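Local coordinates for protein hypothetical hydrolase (Bacteroides thetaiotaomicron, PDB 3TC9) that probably serves as an auxiliary nutrient-binding protein, combining an immunoglobulin-like domain with a six-bladed beta-propeller, at residues B[137-142]-B[152-157]; B[179-184]-B[193-198]; B[205-210]-B[221-226]. All blocks are in the same frame, centred on the assembly; numbering follows the deposited sequence.

Overall arrangement
All three interactions join hairpin neighbours within two consecutive blades of the propeller. Interaction 1 lies in one blade, while interactions 2 and 3 share the next and run outward across its sheet. Interactions 1 and 2 are buried and touch each other, through Glu157 O and Val181 N and through the packing of Val155 on Ile184; the same ethanediol reaches both. Strands 192-197 and 205-211 are neighbours, which links interaction 2 to interaction 3, whereas interactions 1 and 3 do not touch. Chemistry follows position: mostly apolar packing in interaction 1, a mixture of apolar contacts, charges and threonines in interaction 2, and a partly buried, amide-rich edge in interaction 3.

Interaction 1: B[137-142]-B[152-157]; sequences GGAVWL and LYLVGE. With EDO (1,2-ethanediol), chain U.
With chi1 at 67°, Leu154 holds its CG between its own backbone N and carbonyl carbon, and chi2 at 87° then places the methyls, CD1 3.4 Å from Gly138 O and CD2 alongside Ala139 CB. Leu142 reaches back across to 152-157, its CG anti to the carbonyl carbon (chi1 -72°), and its CD2 lies 3.7 Å from Leu154 CB, the two leucines side by side and pointing the same way. Apolar side chains suit this buried face, and the forked end of Leu154 lets it meet two residues at once. On the other face Val155 CG2 presses on Trp141 CB at 3.5 Å, and the same methyl meets Val140 CG2, the two valines crossing at about a right angle. The indole leads away from this strand and has C2 of an ethanediol, probably from the crystallisation liquor, in plane at its edge near CE3; the O2 of that molecule donates to Val140 O.

Two backbone bonds fix the antiparallel register, Val140 N to Val155 O (2.9 Å) and Val155 N to Trp141 O (3.2 Å). Beyond them the chains close in: the CA atoms of Gly138 and Gly156 are 4.0 Å apart, an approach made easy by the lack of side chains on both. Glu157 lays its CD across Val140 CG1, while its OE1 is held by a salt bridge to Arg418.

In the propeller this is the hairpin of strands 141-145 and 151-156, the former an outermost strand of its sheet. Strand 159-165 continues the sheet beyond 151-156, and strand 401-407 touches Val140, Leu142 and Leu152. On the face of Trp141 and Val155, strand 181-186 of the next blade packs against both side chains, and His274 meets the indole edge-to-face.

Interaction 2: B[179-184]-B[193-198]; sequences SKVRTI and MIITND. With EDO (1,2-ethanediol), chain U.
A single carboxylate oxygen, Asp198 OD2, faces two cations from segment 179-184: Arg182 NH1 at 2.8 Å and, more distantly, Lys180 NZ at 3.5 Å, together a salt-bridge network. Arg182 and Asp198 lie side by side with their planes 20° apart and the oxygen at the guanidinium edge, although the NH1 bond is bent and weak. The arginine gets there by folding at chi2 and chi3, whereas the lysine runs extended along the CB of Asp198. Asn229 also donates to this oxygen, and Glu272 takes a share of Arg182 NH1; such a cluster would be expected to stabilise the ionised aspartate. Arg182 NE donates weakly to O1 of the bound ethanediol, which also lies beside Arg182 O.

The backbone beneath is an antiparallel hairpin, strands 181-186 and 192-197, which form the first two strands of a four-stranded propeller blade. Arg182 N to Thr196 O (2.8 Å) and Asp198 N to Lys180 O tie it together. Asn197, whose amide can both give and take, accepts from Lys180 N through OD1 at 3.1 Å and donates weakly through ND2 to Ser179 OG.

On one face the apolar packing is tight, Val181 CG1 lying 3.3 Å from Ile195 CG2; valine and isoleucine, branched at CB, suit the extended backbone of a strand. Ile184 extends the patch, its CG2 meeting the selenium of the selenomethionine Met193 at 3.7 Å. The other face is polar: Thr183 and Thr196 run side by side, and one water is hydrogen-bonded to both hydroxyls while donating to Ile194 O. Thr183 OG1 also bonds to Ala231 N, and Thr196 has a further partner in Asn207.

Interaction 3: B[205-210]-B[221-226]; sequences PNNYIL and ELTKGQ
Asn207 and Thr223 stand side by side across the strands, pointing the same way, with the asparagine amide turned so that the threonine hydroxyl lies close to its plane. Asn207 ND2 can therefore donate to Thr223 OG1 at 2.9 Å with an N-H...O angle of 157°. Asparagine suits the place because its two ends differ: while ND2 gives a hydrogen here, OD1 accepts one from Thr196 OG1 on strand 192-197. Thr223 helps by its own torsion, chi1 64°, which sets OG1 between the backbone N and carbonyl carbon and so on the side of the amide.

Away from this pair, Pro205 and Glu221 meet at about a right angle. The glutamate chain, extended beyond CG, crosses beside Pro205 CB and CG, its own CG lying 3.7 Å from Pro205 CB and its OE1 also near Pro205 CG; Glu221 is itself exposed. Ile209 and Leu222 meet through their end methyls, CD1 to CD1 at 4.1 Å, a loose apolar touch in the hairpin of strands 205-211 and 219-224.

The backbone pairing is irregular, for beta bulges shift the register by one residue on each side of Asn207. Asn207 O receives Leu222 N at 2.8 Å and Thr223 N weakly at 3.4 Å. Thr223 O in turn is reached by Asn206 N, from above its carbonyl plane, and weakly by Asn207 N. At the backbone angles of Gly225 a CB would run into the preceding carbonyl oxygen, which calls for glycine, and Asn206 CB packs against Gly225 O.

This pair forms the outer side of its blade, strand 219-224 being an outermost strand of the sheet. Its chemistry implies that cohesion comes from polar groups shared between strands: through one buried amide, Asn207 joins strands 192-197, 205-211 and 219-224.

Interaction 1: B[137-142]-B[152-157]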
loop_
_atom_site.group_PDB
_atom_site.type_symbol
_atom_site.label_atom_id
_atom_site.label_comp_id
_atom_site.label_asym_id
_atom_site.label_seq_id
_atom_site.Cartn_x
_atom_site.Cartn_y
_atom_site.Cartn_z
ATOM N N GLY B 137 -5.679 -19.595 27.430
ATOM C CA GLY B 137 -5.527 -21.047 27.445
ATOM C C GLY B 137 -5.184 -21.556 26.060
ATOM O O GLY B 137 -4.385 -22.492 25.914
ATOM N N GLY B 138 -5.787 -20.910 25.052
ATOM C CA GLY B 138 -5.617 -21.221 23.645
ATOM C C GLY B 138 -6.216 -20.153 22.749
ATOM O O GLY B 138 -7.216 -19.530 23.102
ATOM N N ALA B 139 -5.566 -19.904 21.605
ATOM C CA ALA B 139 -6.004 -18.988 20.546
ATOM C C ALA B 139 -5.571 -19.619 19.237
ATOM O O ALA B 139 -4.563 -19.221 18.642
ATOM C CB ALA B 139 -5.419 -17.595 20.746
ATOM N N VAL B 140 -6.299 -20.692 18.848
ATOM C CA VAL B 140 -5.978 -21.538 17.682
ATOM C C VAL B 140 -6.498 -20.936 16.373
ATOM O O VAL B 140 -6.022 -21.302 15.298
ATOM C CB VAL B 140 -6.458 -23.002 17.861
ATOM C CG1 VAL B 140 -5.915 -23.601 19.154
ATOM C CG2 VAL B 140 -7.990 -23.144 17.784
ATOM N N TRP B 141 -7.466 -20.016 16.465
ATOM C CA TRP B 141 -8.053 -19.400 15.286
ATOM C C TRP B 141 -8.469 -18.012 15.655
ATOM O O TRP B 141 -9.127 -17.830 16.677
ATOM C CB TRP B 141 -9.240 -20.234 14.758
ATOM C CG TRP B 141 -9.521 -20.025 13.310
ATOM C CD1 TRP B 141 -10.384 -19.122 12.760
ATOM C CD2 TRP B 141 -8.914 -20.728 12.208
ATOM N NE1 TRP B 141 -10.373 -19.236 11.383
ATOM C CE2 TRP B 141 -9.498 -20.231 11.023
ATOM C CE3 TRP B 141 -7.991 -21.794 12.117
ATOM C CZ2 TRP B 141 -9.147 -20.714 9.762
ATOM C CZ3 TRP B 141 -7.653 -22.281 10.866
ATOM C CH2 TRP B 141 -8.229 -21.744 9.705
ATOM N N LEU B 142 -7.989 -17.021 14.890
ATOM C CA LEU B 142 -8.273 -15.610 15.143
ATOM C C LEU B 142 -9.105 -15.064 13.985
ATOM O O LEU B 142 -8.787 -15.354 12.828
ATOM C CB LEU B 142 -6.960 -14.819 15.322
ATOM C CG LEU B 142 -6.201 -15.066 16.626
ATOM C CD1 LEU B 142 -4.745 -14.642 16.517
ATOM C CD2 LEU B 142 -6.813 -14.289 17.754
ATOM N N LEU B 152 -12.173 -8.596 17.837
ATOM C CA LEU B 152 -11.354 -9.710 17.381
ATOM C C LEU B 152 -11.742 -10.956 18.184
ATOM O O LEU B 152 -11.543 -11.001 19.399
ATOM C CB LEU B 152 -9.850 -9.374 17.522
ATOM C CG LEU B 152 -8.837 -10.508 17.195
ATOM C CD1 LEU B 152 -8.997 -11.004 15.752
ATOM C CD2 LEU B 152 -7.433 -10.045 17.469
ATOM N N TYR B 153 -12.305 -11.958 17.507
ATOM C CA TYR B 153 -12.707 -13.203 18.159
ATOM C C TYR B 153 -11.622 -14.255 18.024
ATOM O O TYR B 153 -10.847 -14.250 17.050
ATOM C CB TYR B 153 -14.038 -13.724 17.581
ATOM C CG TYR B 153 -15.218 -12.861 17.967
ATOM C CD1 TYR B 153 -15.897 -13.074 19.162
ATOM C CD2 TYR B 153 -15.625 -11.801 17.163
ATOM C CE1 TYR B 153 -16.960 -12.258 19.545
ATOM C CE2 TYR B 153 -16.703 -10.996 17.521
ATOM C CZ TYR B 153 -17.377 -11.236 18.710
ATOM O OH TYR B 153 -18.437 -10.447 19.076
ATOM N N LEU B 154 -11.581 -15.169 18.998
ATOM C CA LEU B 154 -10.636 -16.284 19.029
ATOM C C LEU B 154 -11.330 -17.529 19.579
ATOM O O LEU B 154 -12.225 -17.409 20.415
ATOM C CB LEU B 154 -9.353 -15.944 19.842
ATOM C CG LEU B 154 -9.462 -15.723 21.384
ATOM C CD1 LEU B 154 -9.333 -17.051 22.175
ATOM C CD2 LEU B 154 -8.356 -14.823 21.875
ATOM N N VAL B 155 -10.901 -18.719 19.135
ATOM C CA VAL B 155 -11.369 -20.009 19.638
ATOM C C VAL B 155 -10.127 -20.696 20.183
ATOM O O VAL B 155 -9.040 -20.442 19.686
ATOM C CB VAL B 155 -12.175 -20.878 18.630
ATOM C CG1 VAL B 155 -13.532 -20.252 18.331
ATOM C CG2 VAL B 155 -11.397 -21.161 17.347
ATOM N N GLY B 156 -10.284 -21.516 21.214
ATOM C CA GLY B 156 -9.142 -22.115 21.889
ATOM C C GLY B 156 -9.191 -23.594 22.156
ATOM O O GLY B 156 -8.693 -24.025 23.199
ATOM N N GLU B 157 -9.725 -24.389 21.197
ATOM C CA GLU B 157 -9.880 -25.850 21.290
ATOM C C GLU B 157 -10.755 -26.176 22.506
ATOM O O GLU B 157 -11.943 -25.843 22.480
ATOM C CB GLU B 157 -8.530 -26.599 21.304
ATOM C CG GLU B 157 -7.973 -26.853 19.910
ATOM C CD GLU B 157 -6.536 -27.330 19.783
ATOM O OE1 GLU B 157 -5.888 -27.621 20.819
ATOM O OE2 GLU B 157 -6.059 -27.423 18.626
HETATM C C1 EDO U . -6.706 -25.291 14.467
HETATM O O1 EDO U . -8.015 -24.964 14.019
HETATM C C2 EDO U . -5.746 -24.463 13.629
HETATM O O2 EDO U . -4.990 -23.585 14.468
#

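Interaction 2: B[179-184]-B[193-198]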
loop_
_atom_site.group_PDB
_atom_site.type_symbol
_atom_site.label_atom_id
_atom_site.label_comp_id
_atom_site.label_asym_id
_atom_site.label_seq_id
_atom_site.Cartn_x
_atom_site.Cartn_y
_atom_site.Cartn_z
ATOM N N SER B 179 -15.739 -29.163 23.552
ATOM C CA SER B 179 -14.563 -30.027 23.714
ATOM C C SER B 179 -13.341 -29.653 22.876
ATOM O O SER B 179 -12.227 -29.763 23.400
ATOM C CB SER B 179 -14.926 -31.477 23.418
ATOM O OG SER B 179 -15.383 -31.635 22.088
ATOM N N LYS B 180 -13.519 -29.311 21.568
ATOM C CA LYS B 180 -12.372 -28.997 20.703
ATOM C C LYS B 180 -12.771 -28.069 19.532
ATOM O O LYS B 180 -12.912 -28.528 18.398
ATOM C CB LYS B 180 -11.732 -30.299 20.189
ATOM C CG LYS B 180 -10.293 -30.163 19.702
ATOM C CD LYS B 180 -9.824 -31.499 19.128
ATOM C CE LYS B 180 -8.384 -31.488 18.697
ATOM N NZ LYS B 180 -8.085 -32.596 17.749
ATOM N N VAL B 181 -12.918 -26.757 19.813
ATOM C CA VAL B 181 -13.286 -25.758 18.808
ATOM C C VAL B 181 -12.071 -25.439 17.897
ATOM O O VAL B 181 -11.030 -25.002 18.380
ATOM C CB VAL B 181 -13.882 -24.488 19.414
ATOM C CG1 VAL B 181 -14.583 -23.681 18.333
ATOM C CG2 VAL B 181 -14.842 -24.829 20.546
ATOM N N ARG B 182 -12.242 -25.622 16.578
ATOM C CA ARG B 182 -11.161 -25.510 15.612
ATOM C C ARG B 182 -11.123 -24.213 14.826
ATOM O O ARG B 182 -10.044 -23.669 14.613
ATOM C CB ARG B 182 -11.239 -26.688 14.616
ATOM C CG ARG B 182 -11.098 -28.078 15.248
ATOM C CD ARG B 182 -9.778 -28.262 15.993
ATOM N NE ARG B 182 -8.626 -28.034 15.123
ATOM C CZ ARG B 182 -7.969 -28.997 14.479
ATOM N NH1 ARG B 182 -8.319 -30.270 14.631
ATOM N NH2 ARG B 182 -6.936 -28.699 13.707
ATOM N N THR B 183 -12.271 -23.758 14.322
ATOM C CA THR B 183 -12.326 -22.577 13.475
ATOM C C THR B 183 -13.516 -21.700 13.784
ATOM O O THR B 183 -14.430 -22.099 14.505
ATOM C CB THR B 183 -12.369 -22.965 11.940
ATOM O OG1 THR B 183 -13.536 -23.733 11.623
ATOM C CG2 THR B 183 -11.102 -23.661 11.437
ATOM N N ILE B 184 -13.464 -20.488 13.186
ATOM C CA ILE B 184 -14.454 -19.419 13.150
ATOM C C ILE B 184 -14.588 -18.956 11.734
ATOM O O ILE B 184 -13.580 -18.624 11.087
ATOM C CB ILE B 184 -14.120 -18.171 14.036
ATOM C CG1 ILE B 184 -13.552 -18.499 15.395
ATOM C CG2 ILE B 184 -15.284 -17.141 14.092
ATOM C CD1 ILE B 184 -12.432 -17.567 15.777
HETATM N N MSE B 193 -22.089 -16.221 13.423
HETATM C CA MSE B 193 -20.733 -16.719 13.533
HETATM C C MSE B 193 -20.795 -18.257 13.564
HETATM O O MSE B 193 -21.510 -18.836 14.385
HETATM C CB MSE B 193 -20.069 -16.121 14.785
HETATM C CG MSE B 193 -18.846 -16.866 15.259
HETATM SE SE MSE B 193 -17.813 -15.826 16.496
HETATM C CE MSE B 193 -18.920 -15.887 17.960
ATOM N N ILE B 194 -20.061 -18.906 12.667
ATOM C CA ILE B 194 -20.015 -20.362 12.601
ATOM C C ILE B 194 -18.819 -20.860 13.408
ATOM O O ILE B 194 -17.680 -20.508 13.092
ATOM C CB ILE B 194 -19.968 -20.918 11.153
ATOM C CG1 ILE B 194 -20.790 -20.098 10.096
ATOM C CG2 ILE B 194 -20.160 -22.445 11.121
ATOM C CD1 ILE B 194 -22.223 -20.238 10.089
ATOM N N ILE B 195 -19.085 -21.698 14.418
ATOM C CA ILE B 195 -18.086 -22.293 15.310
ATOM C C ILE B 195 -18.048 -23.797 15.012
ATOM O O ILE B 195 -19.086 -24.458 15.049
ATOM C CB ILE B 195 -18.469 -21.945 16.786
ATOM C CG1 ILE B 195 -18.307 -20.434 17.088
ATOM C CG2 ILE B 195 -17.771 -22.803 17.829
ATOM C CD1 ILE B 195 -16.953 -19.796 16.771
ATOM N N THR B 196 -16.861 -24.316 14.682
ATOM C CA THR B 196 -16.651 -25.718 14.311
ATOM C C THR B 196 -16.014 -26.518 15.458
ATOM O O THR B 196 -14.957 -26.123 15.973
ATOM C CB THR B 196 -15.806 -25.790 13.044
ATOM O OG1 THR B 196 -16.498 -25.080 12.018
ATOM C CG2 THR B 196 -15.565 -27.204 12.590
ATOM N N ASN B 197 -16.651 -27.654 15.828
ATOM C CA ASN B 197 -16.218 -28.542 16.905
ATOM C C ASN B 197 -15.694 -29.883 16.363
ATOM O O ASN B 197 -16.356 -30.548 15.563
ATOM C CB ASN B 197 -17.360 -28.778 17.907
ATOM C CG ASN B 197 -16.893 -29.177 19.276
ATOM O OD1 ASN B 197 -15.970 -28.587 19.862
ATOM N ND2 ASN B 197 -17.533 -30.177 19.832
ATOM N N ASP B 198 -14.485 -30.263 16.797
ATOM C CA ASP B 198 -13.834 -31.515 16.384
ATOM C C ASP B 198 -14.127 -32.604 17.419
ATOM O O ASP B 198 -13.499 -32.627 18.482
ATOM C CB ASP B 198 -12.304 -31.293 16.209
ATOM C CG ASP B 198 -11.520 -32.383 15.489
ATOM O OD1 ASP B 198 -12.060 -33.523 15.344
ATOM O OD2 ASP B 198 -10.348 -32.120 15.111
HETATM C C1 EDO U . -6.706 -25.291 14.467
HETATM O O1 EDO U . -8.015 -24.964 14.019
HETATM C C2 EDO U . -5.746 -24.463 13.629
HETATM O O2 EDO U . -4.990 -23.585 14.468
HETATM O O HOH W 1 -15.860 -22.558 11.701
#

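Interaction 3: B[205-210]-B[221-226]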
loop_
_atom_site.group_PDB
_atom_site.type_symbol
_atom_site.label_atom_id
_atom_site.label_comp_id
_atom_site.label_asym_id
_atom_site.label_seq_id
_atom_site.Cartn_x
_atom_site.Cartn_y
_atom_site.Cartn_z
ATOM N N PRO B 205 -23.139 -32.486 16.900
ATOM C CA PRO B 205 -22.797 -31.436 15.915
ATOM C C PRO B 205 -21.298 -31.169 15.676
ATOM O O PRO B 205 -20.448 -31.300 16.576
ATOM C CB PRO B 205 -23.456 -30.166 16.478
ATOM C CG PRO B 205 -24.338 -30.615 17.604
ATOM C CD PRO B 205 -23.759 -31.893 18.108
ATOM N N ASN B 206 -20.989 -30.768 14.421
ATOM C CA ASN B 206 -19.643 -30.349 14.018
ATOM C C ASN B 206 -19.651 -28.844 13.853
ATOM O O ASN B 206 -18.676 -28.214 14.209
ATOM C CB ASN B 206 -19.121 -31.061 12.749
ATOM C CG ASN B 206 -20.029 -31.096 11.520
ATOM O OD1 ASN B 206 -21.084 -30.450 11.453
ATOM N ND2 ASN B 206 -19.627 -31.864 10.501
ATOM N N ASN B 207 -20.770 -28.266 13.379
ATOM C CA ASN B 207 -20.898 -26.828 13.148
ATOM C C ASN B 207 -22.045 -26.229 13.939
ATOM O O ASN B 207 -23.166 -26.723 13.919
ATOM C CB ASN B 207 -21.065 -26.532 11.648
ATOM C CG ASN B 207 -19.832 -26.903 10.861
ATOM O OD1 ASN B 207 -18.727 -26.431 11.147
ATOM N ND2 ASN B 207 -19.974 -27.795 9.895
ATOM N N TYR B 208 -21.723 -25.178 14.676
ATOM C CA TYR B 208 -22.623 -24.406 15.519
ATOM C C TYR B 208 -22.721 -23.005 14.972
ATOM O O TYR B 208 -21.748 -22.501 14.415
ATOM C CB TYR B 208 -22.118 -24.362 16.981
ATOM C CG TYR B 208 -22.088 -25.700 17.682
ATOM C CD1 TYR B 208 -20.957 -26.515 17.626
ATOM C CD2 TYR B 208 -23.174 -26.141 18.432
ATOM C CE1 TYR B 208 -20.917 -27.741 18.287
ATOM C CE2 TYR B 208 -23.144 -27.365 19.100
ATOM C CZ TYR B 208 -22.013 -28.163 19.022
ATOM O OH TYR B 208 -21.980 -29.383 19.650
ATOM N N ILE B 209 -23.876 -22.364 15.158
ATOM C CA ILE B 209 -24.118 -20.996 14.717
ATOM C C ILE B 209 -24.395 -20.106 15.957
ATOM O O ILE B 209 -25.142 -20.499 16.855
ATOM C CB ILE B 209 -25.234 -20.967 13.632
ATOM C CG1 ILE B 209 -25.225 -19.677 12.825
ATOM C CG2 ILE B 209 -26.638 -21.367 14.127
ATOM C CD1 ILE B 209 -25.711 -19.857 11.368
ATOM N N LEU B 210 -23.692 -18.972 16.049
ATOM C CA LEU B 210 -23.848 -18.006 17.137
ATOM C C LEU B 210 -24.392 -16.725 16.543
ATOM O O LEU B 210 -23.715 -16.059 15.761
ATOM C CB LEU B 210 -22.535 -17.749 17.912
ATOM C CG LEU B 210 -21.998 -18.858 18.823
ATOM C CD1 LEU B 210 -20.657 -18.502 19.342
ATOM C CD2 LEU B 210 -22.870 -19.065 20.031
ATOM N N GLU B 221 -27.247 -25.582 16.600
ATOM C CA GLU B 221 -26.560 -26.554 15.765
ATOM C C GLU B 221 -26.885 -26.231 14.301
ATOM O O GLU B 221 -28.018 -25.851 14.003
ATOM C CB GLU B 221 -27.031 -27.957 16.188
ATOM C CG GLU B 221 -26.745 -29.111 15.248
ATOM C CD GLU B 221 -27.695 -30.275 15.456
ATOM O OE1 GLU B 221 -27.870 -30.714 16.619
ATOM O OE2 GLU B 221 -28.297 -30.725 14.452
ATOM N N LEU B 222 -25.886 -26.332 13.400
ATOM C CA LEU B 222 -26.066 -26.073 11.968
ATOM C C LEU B 222 -26.025 -27.399 11.185
ATOM O O LEU B 222 -26.901 -27.650 10.352
ATOM C CB LEU B 222 -25.006 -25.074 11.458
ATOM C CG LEU B 222 -25.126 -24.600 10.019
ATOM C CD1 LEU B 222 -26.278 -23.623 9.838
ATOM C CD2 LEU B 222 -23.851 -23.962 9.585
ATOM N N THR B 223 -25.005 -28.230 11.465
ATOM C CA THR B 223 -24.792 -29.564 10.881
ATOM C C THR B 223 -24.259 -30.496 11.991
ATOM O O THR B 223 -23.734 -30.027 13.005
ATOM C CB THR B 223 -23.838 -29.545 9.622
ATOM O OG1 THR B 223 -22.518 -29.132 9.985
ATOM C CG2 THR B 223 -24.341 -28.680 8.487
ATOM N N LYS B 224 -24.411 -31.806 11.777
ATOM C CA LYS B 224 -23.924 -32.898 12.616
ATOM C C LYS B 224 -22.819 -33.625 11.848
ATOM O O LYS B 224 -22.887 -33.698 10.612
ATOM C CB LYS B 224 -25.071 -33.878 12.963
ATOM C CG LYS B 224 -26.072 -33.346 13.978
ATOM C CD LYS B 224 -27.269 -34.275 14.155
ATOM C CE LYS B 224 -28.451 -33.854 13.310
ATOM N NZ LYS B 224 -29.643 -34.710 13.543
ATOM N N GLY B 225 -21.829 -34.156 12.561
ATOM C CA GLY B 225 -20.754 -34.894 11.911
ATOM C C GLY B 225 -19.529 -35.111 12.768
ATOM O O GLY B 225 -19.176 -34.265 13.596
ATOM N N GLN B 226 -18.855 -36.241 12.555
ATOM C CA GLN B 226 -17.651 -36.559 13.321
ATOM C C GLN B 226 -16.370 -36.026 12.653
ATOM O O GLN B 226 -16.314 -35.824 11.434
ATOM C CB GLN B 226 -17.525 -38.075 13.558
ATOM C CG GLN B 226 -17.430 -38.895 12.270
ATOM C CD GLN B 226 -17.261 -40.370 12.513
ATOM O OE1 GLN B 226 -16.750 -40.823 13.557
ATOM N NE2 GLN B 226 -17.640 -41.148 11.516
#